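Local coordinates for protein chloroplastic group IIB intron splicing facilitator CRS2, chloroplastic (Zea mays, PDB 1RYM) that is required for splicing group IIB introns in chloroplasts, working in complexes with CAF1 or CAF2, and has no peptidyl-tRNA hydrolase activity although it belongs to that family, at residues P17-G22 / R100-I105; A21-P26 / V75-Y80; G68-L73 / L189-F194. The protein carries 1 engineered substitution. One frame throughout, in Å; residues are numbered along the deposited sequence.

Contact 1: P17-G22 / R100-I105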
loop_
_atom_site.group_PDB
_atom_site.type_symbol
_atom_site.label_atom_id
_atom_site.label_comp_id
_atom_site.label_asym_id
_atom_site.label_seq_id
_atom_site.Cartn_x
_atom_site.Cartn_y
_atom_site.Cartn_z
ATOM N N PRO A 17 5.781 6.689 -15.612
ATOM C CA PRO A 17 5.925 5.605 -14.612
ATOM C C PRO A 17 5.233 5.923 -13.256
ATOM O O PRO A 17 4.975 7.117 -12.919
ATOM C CB PRO A 17 7.466 5.493 -14.373
ATOM C CG PRO A 17 8.133 6.708 -14.981
ATOM C CD PRO A 17 7.039 7.449 -15.798
ATOM N N TRP A 18 4.972 4.854 -12.496
ATOM C CA TRP A 18 4.469 4.966 -11.161
ATOM C C TRP A 18 5.514 4.337 -10.243
ATOM O O TRP A 18 6.304 3.451 -10.632
ATOM C CB TRP A 18 3.170 4.174 -11.008
ATOM C CG TRP A 18 1.999 4.905 -11.479
ATOM C CD1 TRP A 18 1.649 5.066 -12.789
ATOM C CD2 TRP A 18 1.024 5.581 -10.728
ATOM N NE1 TRP A 18 0.526 5.766 -12.915
ATOM C CE2 TRP A 18 0.073 6.071 -11.661
ATOM C CE3 TRP A 18 0.782 5.741 -9.352
ATOM C CZ2 TRP A 18 -0.987 6.818 -11.254
ATOM C CZ3 TRP A 18 -0.331 6.416 -8.968
ATOM C CH2 TRP A 18 -1.214 6.975 -9.895
ATOM N N LEU A 19 5.569 4.821 -8.989
ATOM C CA LEU A 19 6.277 4.124 -7.921
ATOM C C LEU A 19 5.136 3.662 -6.922
ATOM O O LEU A 19 4.261 4.465 -6.594
ATOM C CB LEU A 19 7.245 5.102 -7.240
ATOM C CG LEU A 19 8.129 4.589 -6.136
ATOM C CD1 LEU A 19 9.171 5.706 -5.863
ATOM C CD2 LEU A 19 7.330 4.383 -4.869
ATOM N N ILE A 20 5.023 2.369 -6.641
ATOM C CA ILE A 20 3.999 1.899 -5.743
ATOM C C ILE A 20 4.729 1.394 -4.535
ATOM O O ILE A 20 5.614 0.531 -4.608
ATOM C CB ILE A 20 3.297 0.774 -6.446
ATOM C CG1 ILE A 20 2.660 1.409 -7.629
ATOM C CG2 ILE A 20 2.315 0.072 -5.570
ATOM C CD1 ILE A 20 2.221 0.368 -8.531
ATOM N N ALA A 21 4.406 1.977 -3.389
ATOM C CA ALA A 21 5.051 1.563 -2.134
ATOM C C ALA A 21 4.064 1.026 -1.129
ATOM O O ALA A 21 3.075 1.673 -0.828
ATOM C CB ALA A 21 5.618 2.830 -1.507
ATOM N N GLY A 22 4.439 -0.012 -0.529
ATOM C CA GLY A 22 3.568 -0.515 0.507
ATOM C C GLY A 22 4.227 -0.399 1.862
ATOM O O GLY A 22 5.429 -0.734 2.011
ATOM N N ARG A 100 2.357 12.708 -8.176
ATOM C CA ARG A 100 1.083 12.181 -8.450
ATOM C C ARG A 100 1.090 10.715 -8.887
ATOM O O ARG A 100 0.045 10.149 -9.041
ATOM C CB ARG A 100 0.325 13.087 -9.406
ATOM C CG ARG A 100 0.977 13.226 -10.764
ATOM C CD ARG A 100 -0.021 13.560 -11.878
ATOM N NE ARG A 100 0.578 13.263 -13.158
ATOM C CZ ARG A 100 1.619 13.918 -13.651
ATOM N NH1 ARG A 100 2.187 13.512 -14.771
ATOM N NH2 ARG A 100 2.083 15.019 -13.039
ATOM N N HIS A 101 2.251 10.140 -9.101
ATOM C CA HIS A 101 2.315 8.782 -9.517
ATOM C C HIS A 101 3.112 7.988 -8.512
ATOM O O HIS A 101 3.741 6.963 -8.865
ATOM C CB HIS A 101 3.000 8.740 -10.824
ATOM C CG HIS A 101 2.095 8.951 -11.937
ATOM N ND1 HIS A 101 2.466 8.532 -13.212
ATOM C CD2 HIS A 101 0.907 9.545 -11.992
ATOM C CE1 HIS A 101 1.459 8.804 -14.012
ATOM N NE2 HIS A 101 0.517 9.445 -13.313
ATOM N N ILE A 102 3.073 8.456 -7.248
ATOM C CA ILE A 102 3.624 7.679 -6.140
ATOM C C ILE A 102 2.491 7.214 -5.278
ATOM O O ILE A 102 1.944 8.054 -4.526
ATOM C CB ILE A 102 4.442 8.589 -5.291
ATOM C CG1 ILE A 102 5.517 9.096 -6.216
ATOM C CG2 ILE A 102 5.045 7.874 -4.059
ATOM C CD1 ILE A 102 6.507 10.002 -5.469
ATOM N N LEU A 103 2.115 5.959 -5.429
ATOM C CA LEU A 103 0.978 5.465 -4.682
ATOM C C LEU A 103 1.422 4.838 -3.370
ATOM O O LEU A 103 2.269 3.938 -3.363
ATOM C CB LEU A 103 0.282 4.440 -5.632
ATOM C CG LEU A 103 -0.824 3.678 -4.977
ATOM C CD1 LEU A 103 -1.931 4.692 -4.726
ATOM C CD2 LEU A 103 -1.287 2.532 -5.909
ATOM N N LEU A 104 0.947 5.312 -2.237
ATOM C CA LEU A 104 1.255 4.568 -0.996
ATOM C C LEU A 104 0.075 3.561 -0.625
ATOM O O LEU A 104 -1.054 3.923 -0.786
ATOM C CB LEU A 104 1.312 5.522 0.117
ATOM C CG LEU A 104 2.174 6.648 -0.192
ATOM C CD1 LEU A 104 2.156 7.586 0.975
ATOM C CD2 LEU A 104 3.586 6.145 -0.273
ATOM N N ILE A 105 0.390 2.397 -0.073
ATOM C CA ILE A 105 -0.588 1.456 0.272
ATOM C C ILE A 105 -0.276 1.077 1.660
ATOM O O ILE A 105 0.906 0.765 1.995
ATOM C CB ILE A 105 -0.413 0.230 -0.617
ATOM C CG1 ILE A 105 -0.506 0.649 -2.079
ATOM C CG2 ILE A 105 -1.520 -0.798 -0.301
ATOM C CD1 ILE A 105 -0.305 -0.488 -3.114
#

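Contact 2: A21-P26 / V75-Y80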
loop_
_atom_site.group_PDB
_atom_site.type_symbol
_atom_site.label_atom_id
_atom_site.label_comp_id
_atom_site.label_asym_id
_atom_site.label_seq_id
_atom_site.Cartn_x
_atom_site.Cartn_y
_atom_site.Cartn_z
ATOM N N ALA A 21 4.406 1.977 -3.389
ATOM C CA ALA A 21 5.051 1.563 -2.134
ATOM C C ALA A 21 4.064 1.026 -1.129
ATOM O O ALA A 21 3.075 1.673 -0.828
ATOM C CB ALA A 21 5.618 2.830 -1.507
ATOM N N GLY A 22 4.439 -0.012 -0.529
ATOM C CA GLY A 22 3.568 -0.515 0.507
ATOM C C GLY A 22 4.227 -0.399 1.862
ATOM O O GLY A 22 5.429 -0.734 2.011
ATOM N N LEU A 23 3.482 0.106 2.875
ATOM C CA LEU A 23 4.079 0.210 4.202
ATOM C C LEU A 23 4.040 -1.030 5.056
ATOM O O LEU A 23 3.180 -1.813 4.974
ATOM C CB LEU A 23 3.520 1.343 5.016
ATOM C CG LEU A 23 3.431 2.630 4.160
ATOM C CD1 LEU A 23 2.845 3.738 5.033
ATOM C CD2 LEU A 23 4.774 3.121 3.618
ATOM N N GLY A 24 5.088 -1.193 5.896
ATOM C CA GLY A 24 5.200 -2.346 6.764
ATOM C C GLY A 24 6.600 -2.451 7.340
ATOM O O GLY A 24 7.299 -1.413 7.430
ATOM N N ASN A 25 6.976 -3.681 7.609
ATOM C CA ASN A 25 8.225 -3.961 8.228
ATOM C C ASN A 25 8.708 -5.334 7.773
ATOM O O ASN A 25 7.946 -6.307 7.722
ATOM C CB ASN A 25 7.990 -3.855 9.769
ATOM C CG ASN A 25 9.243 -4.046 10.565
ATOM O OD1 ASN A 25 10.123 -4.845 10.230
ATOM N ND2 ASN A 25 9.454 -3.125 11.402
ATOM N N PRO A 26 9.974 -5.414 7.311
ATOM C CA PRO A 26 10.444 -6.686 6.785
ATOM C C PRO A 26 10.759 -7.759 7.843
ATOM O O PRO A 26 10.921 -8.953 7.527
ATOM C CB PRO A 26 11.677 -6.381 6.016
ATOM C CG PRO A 26 12.213 -5.104 6.598
ATOM C CD PRO A 26 10.975 -4.345 7.063
ATOM N N VAL A 75 8.102 -0.829 -4.244
ATOM C CA VAL A 75 9.038 -0.739 -3.108
ATOM C C VAL A 75 8.287 -1.118 -1.824
ATOM O O VAL A 75 7.124 -0.730 -1.648
ATOM C CB VAL A 75 9.349 0.737 -2.834
ATOM C CG1 VAL A 75 10.397 0.894 -1.718
ATOM C CG2 VAL A 75 9.665 1.494 -4.097
ATOM N N LYS A 76 8.979 -1.805 -0.958
ATOM C CA LYS A 76 8.549 -2.163 0.394
ATOM C C LYS A 76 9.598 -1.496 1.338
ATOM O O LYS A 76 10.682 -2.008 1.642
ATOM C CB LYS A 76 8.545 -3.666 0.621
ATOM C CG LYS A 76 7.518 -4.385 -0.194
ATOM C CD LYS A 76 7.204 -5.719 0.455
ATOM C CE LYS A 76 8.305 -6.669 0.072
ATOM N NZ LYS A 76 8.133 -7.941 0.772
ATOM N N PRO A 77 9.372 -0.279 1.663
ATOM C CA PRO A 77 10.310 0.431 2.529
ATOM C C PRO A 77 10.467 -0.194 3.869
ATOM O O PRO A 77 9.513 -0.627 4.446
ATOM C CB PRO A 77 9.724 1.773 2.795
ATOM C CG PRO A 77 8.478 1.865 1.887
ATOM C CD PRO A 77 8.145 0.489 1.411
ATOM N N GLN A 78 11.666 -0.221 4.457
ATOM C CA GLN A 78 11.787 -0.989 5.688
ATOM C C GLN A 78 11.186 -0.300 6.921
ATOM O O GLN A 78 10.751 -0.961 7.894
ATOM C CB GLN A 78 13.212 -1.363 5.945
ATOM C CG GLN A 78 13.974 -0.047 6.035
ATOM C CD GLN A 78 15.476 -0.120 5.611
ATOM O OE1 GLN A 78 16.211 -1.151 5.740
ATOM N NE2 GLN A 78 15.986 0.987 5.001
ATOM N N SER A 79 10.990 1.035 6.815
ATOM C CA SER A 79 10.447 1.820 7.971
ATOM C C SER A 79 9.085 2.471 7.850
ATOM O O SER A 79 8.907 3.356 7.013
ATOM C CB SER A 79 11.450 2.875 8.522
ATOM O OG SER A 79 10.992 4.296 8.739
ATOM N N TYR A 80 8.341 2.398 8.957
ATOM C CA TYR A 80 7.076 2.999 8.945
ATOM C C TYR A 80 7.293 4.464 9.159
ATOM O O TYR A 80 6.619 5.368 8.639
ATOM C CB TYR A 80 6.184 2.303 10.000
ATOM C CG TYR A 80 4.848 1.870 9.423
ATOM C CD1 TYR A 80 4.069 2.862 8.871
ATOM C CD2 TYR A 80 4.430 0.544 9.302
ATOM C CE1 TYR A 80 2.810 2.577 8.326
ATOM C CE2 TYR A 80 3.194 0.241 8.682
ATOM C CZ TYR A 80 2.359 1.269 8.249
ATOM O OH TYR A 80 1.035 1.088 7.810
HETATM O O HOH W 1 7.339 0.743 5.608
#

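Contact 3: G68-L73 / L189-F194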
loop_
_atom_site.group_PDB
_atom_site.type_symbol
_atom_site.label_atom_id
_atom_site.label_comp_id
_atom_site.label_asym_id
_atom_site.label_seq_id
_atom_site.Cartn_x
_atom_site.Cartn_y
_atom_site.Cartn_z
ATOM N N GLY A 68 1.022 -3.431 -17.799
ATOM C CA GLY A 68 0.761 -3.084 -19.182
ATOM C C GLY A 68 1.999 -2.431 -19.802
ATOM O O GLY A 68 3.121 -2.836 -19.558
ATOM N N GLU A 69 1.835 -1.336 -20.498
ATOM C CA GLU A 69 3.035 -0.721 -20.953
ATOM C C GLU A 69 3.637 0.238 -19.958
ATOM O O GLU A 69 4.572 0.921 -20.341
ATOM C CB GLU A 69 2.833 0.078 -22.244
ATOM C CG GLU A 69 2.487 -0.775 -23.501
ATOM C CD GLU A 69 3.556 -1.767 -23.941
ATOM O OE1 GLU A 69 4.652 -1.432 -24.411
ATOM O OE2 GLU A 69 3.181 -3.023 -23.767
ATOM N N VAL A 70 2.975 0.462 -18.787
ATOM C CA VAL A 70 3.440 1.469 -17.840
ATOM C C VAL A 70 4.508 0.894 -16.991
ATOM O O VAL A 70 4.336 -0.159 -16.371
ATOM C CB VAL A 70 2.370 1.963 -16.895
ATOM C CG1 VAL A 70 2.895 3.190 -16.168
ATOM C CG2 VAL A 70 1.238 2.432 -17.749
ATOM N N PRO A 71 5.579 1.589 -16.939
ATOM C CA PRO A 71 6.727 1.159 -16.118
ATOM C C PRO A 71 6.447 1.504 -14.703
ATOM O O PRO A 71 5.830 2.584 -14.468
ATOM C CB PRO A 71 7.903 2.058 -16.501
ATOM C CG PRO A 71 7.340 3.117 -17.450
ATOM C CD PRO A 71 5.851 2.836 -17.702
ATOM N N VAL A 72 6.817 0.621 -13.817
ATOM C CA VAL A 72 6.465 0.783 -12.425
ATOM C C VAL A 72 7.603 0.307 -11.553
ATOM O O VAL A 72 8.278 -0.712 -11.862
ATOM C CB VAL A 72 5.074 0.061 -11.998
ATOM C CG1 VAL A 72 3.924 0.390 -12.952
ATOM C CG2 VAL A 72 5.266 -1.440 -11.938
ATOM N N LEU A 73 7.825 1.065 -10.490
ATOM C CA LEU A 73 8.762 0.605 -9.499
ATOM C C LEU A 73 7.993 0.285 -8.223
ATOM O O LEU A 73 7.130 1.074 -7.846
ATOM C CB LEU A 73 9.827 1.673 -9.342
ATOM C CG LEU A 73 10.593 1.622 -8.053
ATOM C CD1 LEU A 73 11.608 0.479 -8.020
ATOM C CD2 LEU A 73 11.346 2.918 -7.997
ATOM N N LEU A 189 -5.752 1.799 -11.950
ATOM C CA LEU A 189 -5.318 3.138 -11.739
ATOM C C LEU A 189 -4.126 3.419 -12.627
ATOM O O LEU A 189 -3.988 4.490 -13.230
ATOM C CB LEU A 189 -4.910 3.338 -10.264
ATOM C CG LEU A 189 -4.121 4.618 -9.925
ATOM C CD1 LEU A 189 -4.921 5.872 -10.208
ATOM C CD2 LEU A 189 -3.765 4.616 -8.457
ATOM N N VAL A 190 -3.156 2.534 -12.626
ATOM C CA VAL A 190 -2.016 2.765 -13.419
ATOM C C VAL A 190 -2.355 2.897 -14.882
ATOM O O VAL A 190 -1.737 3.699 -15.532
ATOM C CB VAL A 190 -0.956 1.698 -13.234
ATOM C CG1 VAL A 190 0.155 1.806 -14.287
ATOM C CG2 VAL A 190 -0.378 1.828 -11.814
ATOM N N LEU A 191 -3.300 2.083 -15.391
ATOM C CA LEU A 191 -3.653 2.042 -16.802
ATOM C C LEU A 191 -4.647 3.031 -17.191
ATOM O O LEU A 191 -4.499 3.592 -18.267
ATOM C CB LEU A 191 -4.066 0.676 -17.315
ATOM C CG LEU A 191 -2.936 -0.342 -16.990
ATOM C CD1 LEU A 191 -3.359 -1.791 -17.143
ATOM C CD2 LEU A 191 -1.725 -0.076 -17.872
ATOM N N LYS A 192 -5.583 3.379 -16.309
ATOM C CA LYS A 192 -6.629 4.329 -16.722
ATOM C C LYS A 192 -6.878 5.488 -15.806
ATOM O O LYS A 192 -7.854 6.211 -15.965
ATOM C CB LYS A 192 -7.924 3.651 -16.992
ATOM C CG LYS A 192 -7.764 2.401 -17.857
ATOM C CD LYS A 192 -8.985 1.520 -17.790
ATOM C CE LYS A 192 -9.411 0.962 -19.127
ATOM N NZ LYS A 192 -8.417 0.017 -19.614
ATOM N N GLY A 193 -6.022 5.690 -14.840
ATOM C CA GLY A 193 -6.143 6.797 -13.839
ATOM C C GLY A 193 -7.310 6.706 -12.913
ATOM O O GLY A 193 -8.050 5.715 -12.886
ATOM N N PHE A 194 -7.505 7.798 -12.197
ATOM C CA PHE A 194 -8.569 7.873 -11.227
ATOM C C PHE A 194 -9.889 7.722 -11.879
ATOM O O PHE A 194 -10.825 7.108 -11.352
ATOM C CB PHE A 194 -8.526 9.148 -10.402
ATOM C CG PHE A 194 -7.696 8.869 -9.183
ATOM C CD1 PHE A 194 -8.217 8.299 -8.007
ATOM C CD2 PHE A 194 -6.324 9.078 -9.242
ATOM C CE1 PHE A 194 -7.434 8.035 -6.892
ATOM C CE2 PHE A 194 -5.503 8.718 -8.169
ATOM C CZ PHE A 194 -6.065 8.271 -6.962
#

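Contact 1: P17-G22 / R100-I105
The indole of Trp18 and the imidazole of His101 lie flat against each other where two parallel strands begin. The five-membered ring of Trp18 stacks face to face on the imidazole, centroids 3.7 Å apart and planes 10° from parallel, while CA of His101 sits over the neighbouring six-membered ring in a CH-pi contact. The backbone bump of His101 thus fills the part of the indole face that the imidazole leaves uncovered. With CG of Trp18 anti to its carbonyl carbon (chi1 -82°), the ring swings across to the partner strand, and CZ3 comes to rest 3.9 Å from CB of Leu103. His101 is fixed in rotation by its ND1, which donates to Pro17 O at 2.9 Å; the acceptor lies in the imidazole plane, but the nitrogen stands above the carbonyl plane of Pro17. A serine in place of Trp18 would probably open a gap beside His101 and Leu103, leaving the imidazole held by its ND1 bond but with no flat surface to lie on.

Beyond the rings the backbones run as a ladder: Leu19 N to His101 O, Leu103 N to Leu19 O, Ala21 N to Leu103 O and Ile105 N to Ala21 O. On the face of Ile20 and Leu103, CG2 of Ile20 meets CD1 of Ile105 at 3.6 Å. On the other face the small Ala21 takes CD2 of Leu104 against its CB at 4.1 Å, and Leu19 CD2 rests more loosely near Ile102 CG2. Helix 83-94 packs on this second face and helix 169-201 on the first, the layered alpha/beta build of the peptidyl-tRNA hydrolase fold, whose central parallel strands meet here.

Contact 2: A21-P26 / V75-Y80
Ala21 and Val75 form a parallel bridge, with Gly22 N donating to Val75 O at 3.0 Å, and past it the two chains leave the sheet as loops that stay side by side. Pro77 has no N-H to offer Gly22 O; its CD lies 3.0 Å from that oxygen instead, and the buried carbonyl finds no polar partner in the model. One water links the loops next, accepting from Gly24 N and donating to Pro77 O at 2.8 Å.

Leu23 and Tyr80 carry the side-chain contact. CB of Leu23 stands over one face of the phenol ring, off centre toward the hydroxyl end and 3.4 Å from CZ, while CD1 reaches CE1 at 3.5 Å. Gly24 follows along the ring obliquely, its N 3.7 Å from CE2. Farther out, CD and CG of Pro26 rest on CB of Gln78, whose CG sits between its backbone N and carbonyl carbon (chi1 59°); the extended chain then leads away, and OE1 accepts a hydrogen bond from the backbone N of Lys59.

Tyr80, a tRNA-binding position by similarity, stacks on His35 and gives its OH a hydrogen-bonded partner in Asp107. Aliphatic packing from Leu23 therefore probably helps hold the phenol in place beside the counterparts of the hydrolase's catalytic residues, although this protein lacks that activity.

Contact 3: G68-L73 / L189-F194
Two valines meet through branches set the same way: in both Val70 and Val190, CG1 is anti to the backbone N (chi1 -169° and 169°), and CG1 of Val190 is thereby aimed at the strand. This one methyl does most of the touching. It presses against CB of Val70 at 3.4 Å, closer than two such carbons normally come, and lies within 3.6 Å of Val70 CG1 and 3.7 Å of Val70 CG2. The methyl thus sits against the fork of the branched side chain, reaching its stem as well as both prongs, and the two side chains cross obliquely.

Leu191, one residue on along the helix, adds a second point of contact. Its CB sets off to the side of the strand, but with CG anti to the carbonyl carbon the chain bends back, bringing CD2 to 3.9 Å from CG2 of Val70. The side chains of Val70 and Leu191 run alongside one another, pointing opposite ways. The same CD2 lies 4.1 Å from CA of Gly68, which, with no side chain and a positive phi, brings its backbone up to this methyl. Farther along the strand, CG1 of Val72 makes a looser contact with Val190 CG1 at 4.2 Å.

No hydrogen bond links the strand to the helix here, so adhesion is entirely apolar, and little surface is buried, 183 Å² in all. The short segments run nearly crosswise, at 107°, with their axes 9.7 Å apart. Ile67 of strand 60-67 touches both Val190 and Leu191, and Trp18 of strand 18-22 touches both Val70 and Val190, so helix 169-201 lies across three neighbouring strands of the sheet.

In the fold
Strand 18-22 joins the contacts: it pairs with 102-108 in contact 1 and with 70-76 in contact 2, sharing Ala21 and Gly22. Their centres are about 12 Å apart, and Ile105 O to Leu23 N (2.8 Å) probably continues the bonding into the loop. Contact 3 lies about 10 Å from contact 1, centre to centre; between them Trp18 O and Leu73 N, 2.8 Å apart, probably bond, and CH2 of Trp18 packs on Leu189. Contacts 2 and 3 use opposite ends of strand 70-76, centres about 21 Å apart. Contact 2 alone holds a residue of the site assigned by similarity, Tyr80, its side chain about 3 Å from that of Asp107; contact 3 lies away from it.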